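Local coordinates for TetR family transcriptional repressor LfrR (Mycobacterium smegmatis, PDB 2WGB), which represses transcription of the lfrRA operon by binding directly to the promoter region upstream of lfrR as a TetR-family DNA-binding regulator, at residues A[77-82]-A[89-94]; A[58-63]-A[119-124]; A[107-112]-A[148-153]; A[99-104]-A[158-163]. One frame throughout, in Å; residues are numbered along the deposited sequence. Where two conformers were deposited one is given.

In the fold
All four contacts lie in one all-helical chain whose helix-turn-helix, residues 34-53, recognises DNA. Contacts 1 and 2 share helix 56-78; their centres are about 25 Å apart, on opposite sides of the chain's centre. Contacts 3 and 4 share helix 147-164 and are about 12 Å apart between centres; both touch the second subunit. Between these two, Ser111 N lies 2.8 Å from Leu104 O, probably a hydrogen bond. Contact 2 joins contact 3 through a probable hydrogen bond from Tyr107 N to Ile124 O, 3.0 Å. Contact 1 meets contact 3 where Val92 CG1 packs on Phe152 CZ at 3.8 Å.

Contact 1. Residues A[77-82]-A[89-94]; sequences RADPTS and LRRVVE
Arg91 presents the edge of its guanidinium group to a row of backbone carbonyls at the end of helix 56-78. Its NE bonds to Ala78 O at 2.7 Å, almost straight (N-H...O 171°) and in the guanidinium plane. The neighbouring NH2 serves two further acceptors near that plane: Asp79 O at 2.9 Å, approached from above the carbonyl plane, and Ser82 O at 3.1 Å, approached within it. A bend at chi3 (-58°) folds the chain of Arg91 so that NE and NH2 both face the carbonyls. A water beside the group accepts from Arg91 NH1 and donates to Ser82 O, closing a ring through the carbonyl that NH2 also holds. Asp79 has positive phi and starts a type I turn that ends at Ser82, which brings the Ser82 carbonyl round to the arginine; Ser82 OG donates to Asp79 OD1 at 3.2 Å and ties the turn across its ends. The carboxylate of Asp79 lies well out of the guanidinium plane, so it can act only as a nearby opposite charge. Next to these bonds Val92 makes the apolar part: its CG2 rests on Pro80 CB at 3.9 Å and on Ala78 CB at 4.2 Å. Pro80 O is bonded by Arg135. An arginine that gathers the last carbonyls of one helix and the turn after it here joins helix 56-78 to helix 85-97 of the all-helical TetR fold.

Contact 2. Residues A[58-63]-A[119-124]; sequences DLLRAL and AAYFDI
Leu60 and Tyr121 both carry CG anti to the backbone N (chi1 -171° and 177°), which sends the two side chains at each other from opposite directions. Phe122, with chi1 -67°, has CG beside its own backbone N, and the far end of its ring comes to Leu63. The contact is an apolar seam of the TetR fold: helix 56-78, which follows the helix-turn-helix of residues 34-53, meets the end of helix 116-122. No hydrogen bond spans it. Leu60 sits over one face of the Tyr121 ring, its CD2 making a CH-pi contact 4.0 Å from the ring centroid and displaced toward the rim. Its CG is pressed nearer still, 3.4 Å from Tyr121 CE2, a tight fit between a branched carbon and a ring carbon. The more buried half of the seam belongs to Phe122. Leu63 CD2 comes within 3.8 Å of Phe122 CZ, and Leu60 CD1 reaches that same ring atom more distantly, at 4.5 Å, so Leu60 spans both aromatic rings. Met24 of helix 10-29 packs against both Leu63 and Phe122, while Phe105 meets the Phe122 ring edge-to-face, and His68 is hydrogen-bonded to Phe122 O. Tyr121 is exposed, and its ring reaches across to helix 56-78, where the phenol OH lies against the main chain, 3.4 Å from Arg61 CA.

Contact 3. Residues A[107-112]-A[148-153]; sequences YYEPSI and ARRVFW
Tyr108 is held between two arginines, one on each face of its ring. The guanidinium of Arg149 lies flat on one face, planes 7° apart and centres 3.6 Å apart, in a cation-pi stack with NH1 3.3 Å from Tyr108 CE2. Arg149 reaches there on a fully extended chain, and its CD adds a CH-pi contact over the same face. Across the ring, the Arg150 guanidinium stacks less closely, with centres 4.3 Å apart. Glu109 OE1 forms a salt bridge with Arg150 NH1 at 3.0 Å, nearly straight (164°) and in the guanidinium plane, while the same NH1 also makes a weak bond to Tyr108 O. A bend at chi2 (80°) curls the Glu109 carboxylate toward the arginine, and its CG packs on Trp153 CB at 3.8 Å. The Tyr108-Arg149 stack is tight but nearer solvent, both residues being partly exposed; Glu109, Arg150 and Trp153 are buried. Each arginine was modelled in two conformers, and the stacking described is that of one conformer of each. Asp126 holds two polar ends, by a salt bridge to Arg149 NH2 and a hydrogen bond from Trp153 NE1. Gln157 of the second subunit bonds weakly to Glu109 OE2, which places the pair at the dimer interface. Neutralisation by Arg150 probably lets the Glu109 carboxylate remain ionised in this buried setting, where the loop 107-112 meets helix 147-164.

Contact 4. Residues A[99-104]-A[158-163]; sequences LGPIVL and AGYEAA
Gly100 turns the backbone with positive phi (61°), a conformation that suits glycine, just before a 3-10 segment, residues 101-104, whose Leu104 N bonds to Pro101 O at 3.0 Å. Facing it, residues 158-163 are part of helix 147-164, and the nearest CA atoms are those of Gly100 and Tyr160, 6.2 Å apart. The Gly100-Pro101 peptide lies over one face of the Tyr160 ring: Gly100 C and Pro101 N each stand 3.6 Å from Tyr160 CE1. Pro101 CA adds a CH-pi contact over the same face, 4.0 Å from the ring centroid. In this TetR-fold protein the contact seats the loop between helices 85-97 and 116-122 against helix 147-164, with Leu25 of helix 10-29 packing on the same tyrosine. Tyr160 CG stands anti to its own N (chi1 171°), which swings the ring out toward the loop, and the phenol OH ends 3.7 Å from Pro101 CB. At the ring's base Val103 CG2 touches Tyr160 CB, while Leu104 CD1 meets CE2 of the ring at 3.9 Å. Leu104 crosses Tyr160 at about a right angle; its other methyl, CD2, lies 3.8 Å from Glu161 OE2. Glu161 also packs on Arg150 of the second subunit.

Contact 1. Residues A[77-82]-A[89-94]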
loop_
_atom_site.group_PDB
_atom_site.type_symbol
_atom_site.label_atom_id
_atom_site.label_comp_id
_atom_site.label_asym_id
_atom_site.label_seq_id
_atom_site.Cartn_x
_atom_site.Cartn_y
_atom_site.Cartn_z
ATOM N N ARG A 77 20.805 -7.230 -9.196
ATOM C CA ARG A 77 21.535 -5.976 -9.307
ATOM C C ARG A 77 21.710 -5.244 -7.967
ATOM O O ARG A 77 22.683 -4.510 -7.782
ATOM C CB ARG A 77 20.862 -5.067 -10.330
ATOM C CG ARG A 77 21.369 -3.637 -10.317
ATOM C CD ARG A 77 21.189 -2.995 -11.672
ATOM N NE ARG A 77 21.336 -1.543 -11.622
ATOM C CZ ARG A 77 21.146 -0.749 -12.668
ATOM N NH1 ARG A 77 20.808 -1.275 -13.838
ATOM N NH2 ARG A 77 21.292 0.564 -12.548
ATOM N N ALA A 78 20.778 -5.436 -7.034
ATOM C CA ALA A 78 20.909 -4.832 -5.704
ATOM C C ALA A 78 22.003 -5.499 -4.871
ATOM O O ALA A 78 22.596 -4.862 -4.005
ATOM C CB ALA A 78 19.581 -4.865 -4.950
ATOM N N ASP A 79 22.271 -6.777 -5.135
ATOM C CA ASP A 79 23.324 -7.505 -4.420
ATOM C C ASP A 79 23.250 -7.269 -2.904
ATOM O O ASP A 79 24.231 -6.841 -2.289
ATOM C CB ASP A 79 24.699 -7.082 -4.956
ATOM C CG ASP A 79 25.835 -7.904 -4.376
ATOM O OD1 ASP A 79 25.575 -9.024 -3.879
ATOM O OD2 ASP A 79 26.992 -7.425 -4.413
ATOM N N PRO A 80 22.092 -7.576 -2.295
ATOM C CA PRO A 80 21.769 -7.219 -0.903
ATOM C C PRO A 80 22.701 -7.849 0.138
ATOM O O PRO A 80 22.837 -7.306 1.227
ATOM C CB PRO A 80 20.358 -7.790 -0.695
ATOM C CG PRO A 80 19.929 -8.359 -1.988
ATOM C CD PRO A 80 21.103 -8.497 -2.883
ATOM N N THR A 81 23.318 -8.981 -0.176
ATOM C CA THR A 81 24.094 -9.702 0.830
ATOM C C THR A 81 25.544 -9.238 0.947
ATOM O O THR A 81 26.231 -9.601 1.893
ATOM C CB THR A 81 24.087 -11.219 0.573
ATOM O OG1 THR A 81 24.786 -11.498 -0.645
ATOM C CG2 THR A 81 22.655 -11.740 0.470
ATOM N N SER A 82 26.015 -8.431 -0.001
ATOM C CA SER A 82 27.433 -8.040 0.008
ATOM C C SER A 82 27.700 -6.605 0.444
ATOM O O SER A 82 27.061 -5.661 -0.037
ATOM C CB SER A 82 28.081 -8.284 -1.358
ATOM O OG SER A 82 27.878 -9.617 -1.786
ATOM N N LEU A 89 21.261 -1.759 1.925
ATOM C CA LEU A 89 19.864 -1.371 2.103
ATOM C C LEU A 89 19.448 -0.270 1.119
ATOM O O LEU A 89 18.347 -0.303 0.569
ATOM C CB LEU A 89 19.620 -0.920 3.543
ATOM C CG LEU A 89 18.162 -0.643 3.907
ATOM C CD1 LEU A 89 17.282 -1.877 3.657
ATOM C CD2 LEU A 89 18.102 -0.234 5.358
ATOM N N ARG A 90 20.317 0.715 0.905
ATOM C CA ARG A 90 20.013 1.785 -0.037
ATOM C C ARG A 90 19.829 1.259 -1.459
ATOM O O ARG A 90 18.924 1.678 -2.169
ATOM C CB ARG A 90 21.085 2.880 -0.021
ATOM C CG ARG A 90 20.838 3.930 -1.097
ATOM C CD ARG A 90 21.839 5.080 -1.073
ATOM N NE ARG A 90 21.346 6.193 -1.883
ATOM C CZ ARG A 90 20.746 7.267 -1.384
ATOM N NH1 ARG A 90 20.580 7.383 -0.076
ATOM N NH2 ARG A 90 20.317 8.227 -2.192
ATOM N N ARG A 91 20.703 0.348 -1.881
ATOM C CA ARG A 91 20.553 -0.291 -3.188
ATOM C C ARG A 91 19.217 -1.038 -3.291
ATOM O O ARG A 91 18.555 -0.995 -4.320
ATOM C CB ARG A 91 21.710 -1.266 -3.477
ATOM C CG ARG A 91 23.077 -0.609 -3.628
ATOM C CD ARG A 91 24.084 -1.541 -4.310
ATOM N NE ARG A 91 24.245 -2.787 -3.573
ATOM C CZ ARG A 91 25.114 -2.975 -2.588
ATOM N NH1 ARG A 91 25.928 -2.003 -2.211
ATOM N NH2 ARG A 91 25.169 -4.144 -1.982
ATOM N N VAL A 92 18.835 -1.729 -2.224
ATOM C CA VAL A 92 17.538 -2.404 -2.175
ATOM C C VAL A 92 16.361 -1.423 -2.334
ATOM O O VAL A 92 15.486 -1.603 -3.196
ATOM C CB VAL A 92 17.399 -3.232 -0.881
ATOM C CG1 VAL A 92 15.930 -3.603 -0.618
ATOM C CG2 VAL A 92 18.266 -4.477 -0.975
ATOM N N VAL A 93 16.352 -0.377 -1.514
ATOM C CA VAL A 93 15.324 0.663 -1.637
ATOM C C VAL A 93 15.239 1.232 -3.060
ATOM O O VAL A 93 14.152 1.344 -3.628
ATOM C CB VAL A 93 15.586 1.819 -0.660
ATOM C CG1 VAL A 93 14.634 2.993 -0.950
ATOM C CG2 VAL A 93 15.458 1.339 0.785
ATOM N N GLU A 94 16.385 1.602 -3.632
ATOM C CA GLU A 94 16.419 2.138 -4.990
ATOM C C GLU A 94 15.850 1.142 -5.999
ATOM O O GLU A 94 15.097 1.513 -6.914
ATOM C CB GLU A 94 17.860 2.519 -5.391
ATOM C CG GLU A 94 18.518 3.520 -4.441
ATOM C CD GLU A 94 19.987 3.803 -4.756
ATOM O OE1 GLU A 94 20.729 2.863 -5.124
ATOM O OE2 GLU A 94 20.402 4.972 -4.612
HETATM O O HOH W 1 27.100 -2.787 0.703
#

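Contact 2. Residues A[58-63]-A[119-124]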
loop_
_atom_site.group_PDB
_atom_site.type_symbol
_atom_site.label_atom_id
_atom_site.label_comp_id
_atom_site.label_asym_id
_atom_site.label_seq_id
_atom_site.Cartn_x
_atom_site.Cartn_y
_atom_site.Cartn_z
ATOM N N ASP A 58 -4.173 -14.445 -21.676
ATOM C CA ASP A 58 -2.822 -14.494 -22.232
ATOM C C ASP A 58 -2.009 -13.328 -21.686
ATOM O O ASP A 58 -0.812 -13.451 -21.413
ATOM C CB ASP A 58 -2.860 -14.381 -23.754
ATOM C CG ASP A 58 -3.776 -15.403 -24.400
ATOM O OD1 ASP A 58 -3.794 -16.576 -23.963
ATOM O OD2 ASP A 58 -4.465 -15.022 -25.362
ATOM N N LEU A 59 -2.668 -12.187 -21.533
ATOM C CA LEU A 59 -1.992 -10.983 -21.039
ATOM C C LEU A 59 -1.542 -11.153 -19.582
ATOM O O LEU A 59 -0.408 -10.831 -19.216
ATOM C CB LEU A 59 -2.934 -9.775 -21.186
ATOM C CG LEU A 59 -2.308 -8.394 -20.978
ATOM C CD1 LEU A 59 -3.027 -7.360 -21.823
ATOM C CD2 LEU A 59 -2.358 -8.029 -19.516
ATOM N N LEU A 60 -2.444 -11.661 -18.752
ATOM C CA LEU A 60 -2.153 -11.889 -17.337
ATOM C C LEU A 60 -0.984 -12.841 -17.115
ATOM O O LEU A 60 -0.134 -12.608 -16.256
ATOM C CB LEU A 60 -3.387 -12.436 -16.631
ATOM C CG LEU A 60 -3.296 -12.521 -15.110
ATOM C CD1 LEU A 60 -3.221 -11.123 -14.487
ATOM C CD2 LEU A 60 -4.497 -13.295 -14.570
ATOM N N ARG A 61 -0.937 -13.914 -17.891
ATOM C CA ARG A 61 0.137 -14.892 -17.760
ATOM C C ARG A 61 1.471 -14.272 -18.150
ATOM O O ARG A 61 2.477 -14.439 -17.459
ATOM C CB ARG A 61 -0.176 -16.112 -18.634
ATOM C CG ARG A 61 0.701 -17.318 -18.400
ATOM C CD ARG A 61 0.126 -18.524 -19.152
ATOM N NE ARG A 61 1.116 -19.577 -19.350
ATOM C CZ ARG A 61 1.810 -19.744 -20.471
ATOM N NH1 ARG A 61 1.621 -18.924 -21.497
ATOM N NH2 ARG A 61 2.691 -20.731 -20.568
ATOM N N ALA A 62 1.476 -13.542 -19.264
ATOM C CA ALA A 62 2.664 -12.803 -19.698
ATOM C C ALA A 62 3.081 -11.714 -18.699
ATOM O O ALA A 62 4.278 -11.474 -18.475
ATOM C CB ALA A 62 2.433 -12.201 -21.094
ATOM N N LEU A 63 2.103 -11.038 -18.106
ATOM C CA LEU A 63 2.409 -10.025 -17.106
ATOM C C LEU A 63 3.139 -10.639 -15.892
ATOM O O LEU A 63 4.107 -10.079 -15.389
ATOM C CB LEU A 63 1.129 -9.326 -16.643
ATOM C CG LEU A 63 1.284 -8.268 -15.546
ATOM C CD1 LEU A 63 2.297 -7.179 -15.954
ATOM C CD2 LEU A 63 -0.084 -7.645 -15.234
ATOM N N ALA A 119 -2.543 -10.512 -5.911
ATOM C CA ALA A 119 -1.289 -10.699 -5.179
ATOM C C ALA A 119 -0.922 -12.184 -5.068
ATOM O O ALA A 119 0.225 -12.567 -5.274
ATOM C CB ALA A 119 -1.364 -10.061 -3.791
ATOM N N ALA A 120 -1.892 -13.022 -4.730
ATOM C CA ALA A 120 -1.635 -14.461 -4.653
ATOM C C ALA A 120 -1.201 -15.030 -6.014
ATOM O O ALA A 120 -0.339 -15.909 -6.088
ATOM C CB ALA A 120 -2.881 -15.205 -4.119
ATOM N N TYR A 121 -1.804 -14.529 -7.087
ATOM C CA TYR A 121 -1.475 -14.985 -8.436
ATOM C C TYR A 121 -0.029 -14.622 -8.832
ATOM O O TYR A 121 0.729 -15.464 -9.309
ATOM C CB TYR A 121 -2.477 -14.408 -9.458
ATOM C CG TYR A 121 -2.140 -14.785 -10.890
ATOM C CD1 TYR A 121 -2.375 -16.068 -11.363
ATOM C CD2 TYR A 121 -1.557 -13.866 -11.752
ATOM C CE1 TYR A 121 -2.056 -16.421 -12.663
ATOM C CE2 TYR A 121 -1.236 -14.207 -13.049
ATOM C CZ TYR A 121 -1.490 -15.479 -13.501
ATOM O OH TYR A 121 -1.170 -15.812 -14.798
ATOM N N PHE A 122 0.342 -13.362 -8.642
ATOM C CA PHE A 122 1.716 -12.936 -8.888
ATOM C C PHE A 122 2.732 -13.635 -7.979
ATOM O O PHE A 122 3.840 -13.934 -8.425
ATOM C CB PHE A 122 1.853 -11.422 -8.743
ATOM C CG PHE A 122 1.122 -10.640 -9.814
ATOM C CD1 PHE A 122 1.193 -11.028 -11.147
ATOM C CD2 PHE A 122 0.377 -9.531 -9.482
ATOM C CE1 PHE A 122 0.516 -10.317 -12.137
ATOM C CE2 PHE A 122 -0.312 -8.816 -10.464
ATOM C CZ PHE A 122 -0.236 -9.209 -11.789
ATOM N N ASP A 123 2.362 -13.853 -6.716
ATOM C CA ASP A 123 3.208 -14.592 -5.754
ATOM C C ASP A 123 4.636 -14.021 -5.710
ATOM O O ASP A 123 5.601 -14.649 -6.154
ATOM C CB ASP A 123 3.211 -16.087 -6.090
ATOM C CG ASP A 123 3.734 -16.953 -4.950
ATOM O OD1 ASP A 123 4.148 -16.400 -3.909
ATOM O OD2 ASP A 123 3.731 -18.197 -5.111
ATOM N N ILE A 124 4.744 -12.823 -5.144
ATOM C CA ILE A 124 5.997 -12.081 -5.078
ATOM C C ILE A 124 6.568 -12.169 -3.657
ATOM O O ILE A 124 6.025 -11.556 -2.729
ATOM C CB ILE A 124 5.737 -10.593 -5.434
ATOM C CG1 ILE A 124 5.124 -10.469 -6.834
ATOM C CG2 ILE A 124 7.023 -9.772 -5.358
ATOM C CD1 ILE A 124 4.435 -9.102 -7.074
#

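Contact 3. Residues A[107-112]-A[148-153]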
loop_
_atom_site.group_PDB
_atom_site.type_symbol
_atom_site.label_atom_id
_atom_site.label_comp_id
_atom_site.label_asym_id
_atom_site.label_seq_id
_atom_site.Cartn_x
_atom_site.Cartn_y
_atom_site.Cartn_z
ATOM N N TYR A 107 3.573 -10.338 -1.592
ATOM C CA TYR A 107 2.698 -11.334 -0.963
ATOM C C TYR A 107 2.522 -11.109 0.544
ATOM O O TYR A 107 1.406 -11.167 1.057
ATOM C CB TYR A 107 3.226 -12.754 -1.218
ATOM C CG TYR A 107 2.154 -13.836 -1.349
ATOM C CD1 TYR A 107 2.411 -14.997 -2.061
ATOM C CD2 TYR A 107 0.894 -13.688 -0.780
ATOM C CE1 TYR A 107 1.451 -15.988 -2.203
ATOM C CE2 TYR A 107 -0.083 -14.685 -0.915
ATOM C CZ TYR A 107 0.210 -15.832 -1.632
ATOM O OH TYR A 107 -0.730 -16.835 -1.782
ATOM N N TYR A 108 3.612 -10.839 1.248
ATOM C CA TYR A 108 3.553 -10.724 2.711
ATOM C C TYR A 108 2.798 -9.489 3.222
ATOM O O TYR A 108 2.191 -9.523 4.303
ATOM C CB TYR A 108 4.967 -10.752 3.308
ATOM C CG TYR A 108 4.981 -10.910 4.815
ATOM C CD1 TYR A 108 5.239 -9.829 5.645
ATOM C CD2 TYR A 108 4.729 -12.142 5.408
ATOM C CE1 TYR A 108 5.255 -9.971 7.025
ATOM C CE2 TYR A 108 4.742 -12.290 6.794
ATOM C CZ TYR A 108 5.006 -11.195 7.592
ATOM O OH TYR A 108 5.029 -11.325 8.964
ATOM N N GLU A 109 2.815 -8.413 2.444
ATOM C CA GLU A 109 2.266 -7.130 2.895
ATOM C C GLU A 109 1.745 -6.354 1.679
ATOM O O GLU A 109 2.361 -5.384 1.239
ATOM C CB GLU A 109 3.371 -6.345 3.631
ATOM C CG GLU A 109 3.046 -4.889 4.080
ATOM C CD GLU A 109 2.242 -4.806 5.370
ATOM O OE1 GLU A 109 2.299 -5.748 6.188
ATOM O OE2 GLU A 109 1.548 -3.791 5.572
ATOM N N PRO A 110 0.625 -6.809 1.101
ATOM C CA PRO A 110 0.081 -6.134 -0.081
ATOM C C PRO A 110 -0.525 -4.788 0.295
ATOM O O PRO A 110 -0.989 -4.598 1.429
ATOM C CB PRO A 110 -1.045 -7.060 -0.552
ATOM C CG PRO A 110 -1.017 -8.265 0.379
ATOM C CD PRO A 110 -0.277 -7.855 1.604
ATOM N N SER A 111 -0.534 -3.864 -0.659
ATOM C CA SER A 111 -1.167 -2.579 -0.433
ATOM C C SER A 111 -2.649 -2.779 -0.187
ATOM O O SER A 111 -3.253 -3.699 -0.727
ATOM C CB SER A 111 -0.995 -1.680 -1.647
ATOM O OG SER A 111 -1.535 -0.401 -1.373
ATOM N N ILE A 112 -3.227 -1.895 0.620
ATOM C CA ILE A 112 -4.656 -1.898 0.895
ATOM C C ILE A 112 -5.515 -1.998 -0.363
ATOM O O ILE A 112 -6.605 -2.564 -0.325
ATOM C CB ILE A 112 -5.079 -0.631 1.700
ATOM C CG1 ILE A 112 -6.532 -0.752 2.175
ATOM C CG2 ILE A 112 -4.886 0.637 0.865
ATOM C CD1 ILE A 112 -6.713 -1.649 3.382
ATOM N N ALA A 148 9.531 -5.532 11.189
ATOM C CA ALA A 148 10.436 -4.782 10.325
ATOM C C ALA A 148 10.088 -4.981 8.860
ATOM O O ALA A 148 10.084 -4.040 8.072
ATOM C CB ALA A 148 11.888 -5.186 10.586
ATOM N N ARG A 149 9.795 -6.217 8.483
ATOM C CA ARG A 149 9.408 -6.572 7.124
ATOM C C ARG A 149 8.140 -5.825 6.691
ATOM O O ARG A 149 8.032 -5.320 5.578
ATOM C CB ARG A 149 9.154 -8.075 7.114
ATOM C CG ARG A 149 8.875 -8.722 5.782
ATOM C CD ARG A 149 8.690 -10.212 6.060
ATOM N NE ARG A 149 8.505 -11.030 4.868
ATOM C CZ ARG A 149 8.123 -12.302 4.915
ATOM N NH1 ARG A 149 7.873 -12.880 6.085
ATOM N NH2 ARG A 149 7.980 -12.995 3.805
ATOM N N ARG A 150 7.157 -5.794 7.596
ATOM C CA ARG A 150 5.893 -5.106 7.305
ATOM C C ARG A 150 6.103 -3.607 7.110
ATOM O O ARG A 150 5.543 -3.008 6.190
ATOM C CB ARG A 150 4.864 -5.342 8.411
ATOM C CG ARG A 150 4.337 -6.777 8.493
ATOM C CD ARG A 150 2.994 -6.824 9.219
ATOM N NE ARG A 150 2.550 -8.199 9.438
ATOM C CZ ARG A 150 1.960 -8.946 8.515
ATOM N NH1 ARG A 150 1.728 -8.448 7.301
ATOM N NH2 ARG A 150 1.601 -10.190 8.806
ATOM N N VAL A 151 6.899 -3.003 7.982
ATOM C CA VAL A 151 7.192 -1.578 7.907
ATOM C C VAL A 151 7.960 -1.251 6.633
ATOM O O VAL A 151 7.681 -0.258 5.965
ATOM C CB VAL A 151 7.981 -1.099 9.162
ATOM C CG1 VAL A 151 8.542 0.334 8.966
ATOM C CG2 VAL A 151 7.086 -1.156 10.395
ATOM N N PHE A 152 8.937 -2.081 6.293
ATOM C CA PHE A 152 9.710 -1.853 5.087
ATOM C C PHE A 152 8.817 -1.797 3.854
ATOM O O PHE A 152 8.920 -0.870 3.052
ATOM C CB PHE A 152 10.793 -2.926 4.885
ATOM C CG PHE A 152 11.451 -2.845 3.520
ATOM C CD1 PHE A 152 12.523 -1.985 3.302
ATOM C CD2 PHE A 152 10.965 -3.595 2.451
ATOM C CE1 PHE A 152 13.113 -1.876 2.043
ATOM C CE2 PHE A 152 11.553 -3.495 1.174
ATOM C CZ PHE A 152 12.629 -2.637 0.978
ATOM N N TRP A 153 7.941 -2.785 3.693
ATOM C CA TRP A 153 7.063 -2.794 2.524
ATOM C C TRP A 153 6.035 -1.661 2.560
ATOM O O TRP A 153 5.748 -1.067 1.537
ATOM C CB TRP A 153 6.391 -4.165 2.317
ATOM C CG TRP A 153 7.383 -5.183 1.782
ATOM C CD1 TRP A 153 7.785 -6.344 2.391
ATOM C CD2 TRP A 153 8.111 -5.101 0.550
ATOM N NE1 TRP A 153 8.735 -6.985 1.610
ATOM C CE2 TRP A 153 8.935 -6.252 0.469
ATOM C CE3 TRP A 153 8.143 -4.171 -0.503
ATOM C CZ2 TRP A 153 9.779 -6.493 -0.614
ATOM C CZ3 TRP A 153 8.983 -4.417 -1.586
ATOM C CH2 TRP A 153 9.793 -5.572 -1.628
#

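Contact 4. Residues A[99-104]-A[158-163]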
loop_
_atom_site.group_PDB
_atom_site.type_symbol
_atom_site.label_atom_id
_atom_site.label_comp_id
_atom_site.label_asym_id
_atom_site.label_seq_id
_atom_site.Cartn_x
_atom_site.Cartn_y
_atom_site.Cartn_z
ATOM N N LEU A 99 10.844 -0.520 -9.400
ATOM C CA LEU A 99 9.822 -1.500 -9.823
ATOM C C LEU A 99 8.407 -0.908 -9.888
ATOM O O LEU A 99 7.473 -1.558 -10.369
ATOM C CB LEU A 99 9.826 -2.723 -8.903
ATOM C CG LEU A 99 11.087 -3.590 -9.048
ATOM C CD1 LEU A 99 11.126 -4.659 -7.954
ATOM C CD2 LEU A 99 11.152 -4.213 -10.448
ATOM N N GLY A 100 8.237 0.326 -9.424
ATOM C CA GLY A 100 6.938 0.974 -9.561
ATOM C C GLY A 100 5.822 0.227 -8.836
ATOM O O GLY A 100 5.965 -0.129 -7.680
ATOM N N PRO A 101 4.695 -0.014 -9.522
ATOM C CA PRO A 101 3.504 -0.559 -8.855
ATOM C C PRO A 101 3.661 -2.012 -8.405
ATOM O O PRO A 101 2.821 -2.509 -7.656
ATOM C CB PRO A 101 2.419 -0.448 -9.936
ATOM C CG PRO A 101 3.211 -0.512 -11.246
ATOM C CD PRO A 101 4.445 0.297 -10.943
ATOM N N ILE A 102 4.709 -2.691 -8.863
ATOM C CA ILE A 102 4.978 -4.055 -8.404
ATOM C C ILE A 102 5.031 -4.135 -6.868
ATOM O O ILE A 102 4.586 -5.125 -6.279
ATOM C CB ILE A 102 6.277 -4.607 -9.042
ATOM C CG1 ILE A 102 6.041 -4.882 -10.535
ATOM C CG2 ILE A 102 6.763 -5.867 -8.316
ATOM C CD1 ILE A 102 7.302 -5.315 -11.312
ATOM N N VAL A 103 5.528 -3.082 -6.214
ATOM C CA VAL A 103 5.668 -3.139 -4.747
ATOM C C VAL A 103 4.318 -3.216 -4.023
ATOM O O VAL A 103 4.254 -3.632 -2.864
ATOM C CB VAL A 103 6.473 -1.950 -4.148
ATOM C CG1 VAL A 103 7.890 -1.908 -4.698
ATOM C CG2 VAL A 103 5.736 -0.617 -4.353
ATOM N N LEU A 104 3.250 -2.815 -4.706
ATOM C CA LEU A 104 1.904 -2.876 -4.129
ATOM C C LEU A 104 1.419 -4.312 -3.953
ATOM O O LEU A 104 0.537 -4.572 -3.133
ATOM C CB LEU A 104 0.920 -2.124 -5.024
ATOM C CG LEU A 104 1.227 -0.647 -5.293
ATOM C CD1 LEU A 104 0.276 -0.099 -6.333
ATOM C CD2 LEU A 104 1.111 0.156 -4.006
ATOM N N ALA A 158 4.450 3.617 0.317
ATOM C CA ALA A 158 4.326 5.062 0.528
ATOM C C ALA A 158 5.238 5.819 -0.427
ATOM O O ALA A 158 4.857 6.859 -0.967
ATOM C CB ALA A 158 4.660 5.429 1.977
ATOM N N GLY A 159 6.454 5.307 -0.632
ATOM C CA GLY A 159 7.395 5.966 -1.527
ATOM C C GLY A 159 6.950 5.948 -2.985
ATOM O O GLY A 159 7.096 6.939 -3.710
ATOM N N TYR A 160 6.440 4.802 -3.424
ATOM C CA TYR A 160 5.824 4.688 -4.740
ATOM C C TYR A 160 4.681 5.704 -4.920
ATOM O O TYR A 160 4.629 6.427 -5.922
ATOM C CB TYR A 160 5.324 3.255 -5.009
ATOM C CG TYR A 160 4.501 3.210 -6.271
ATOM C CD1 TYR A 160 5.081 3.484 -7.504
ATOM C CD2 TYR A 160 3.133 2.978 -6.226
ATOM C CE1 TYR A 160 4.322 3.489 -8.672
ATOM C CE2 TYR A 160 2.369 2.982 -7.388
ATOM C CZ TYR A 160 2.968 3.234 -8.599
ATOM O OH TYR A 160 2.203 3.250 -9.743
ATOM N N GLU A 161 3.776 5.788 -3.947
ATOM C CA GLU A 161 2.689 6.762 -4.047
ATOM C C GLU A 161 3.193 8.203 -4.100
ATOM O O GLU A 161 2.600 9.046 -4.781
ATOM C CB GLU A 161 1.695 6.601 -2.895
ATOM C CG GLU A 161 1.003 5.254 -2.848
ATOM C CD GLU A 161 0.222 4.946 -4.109
ATOM O OE1 GLU A 161 -0.095 5.884 -4.869
ATOM O OE2 GLU A 161 -0.072 3.758 -4.338
ATOM N N ALA A 162 4.265 8.496 -3.360
ATOM C CA ALA A 162 4.849 9.841 -3.355
ATOM C C ALA A 162 5.388 10.189 -4.738
ATOM O O ALA A 162 5.244 11.322 -5.219
ATOM C CB ALA A 162 5.966 9.934 -2.321
ATOM N N ALA A 163 6.021 9.204 -5.369
ATOM C CA ALA A 163 6.587 9.383 -6.704
ATOM C C ALA A 163 5.464 9.582 -7.706
ATOM O O ALA A 163 5.556 10.412 -8.604
ATOM C CB ALA A 163 7.430 8.163 -7.094
#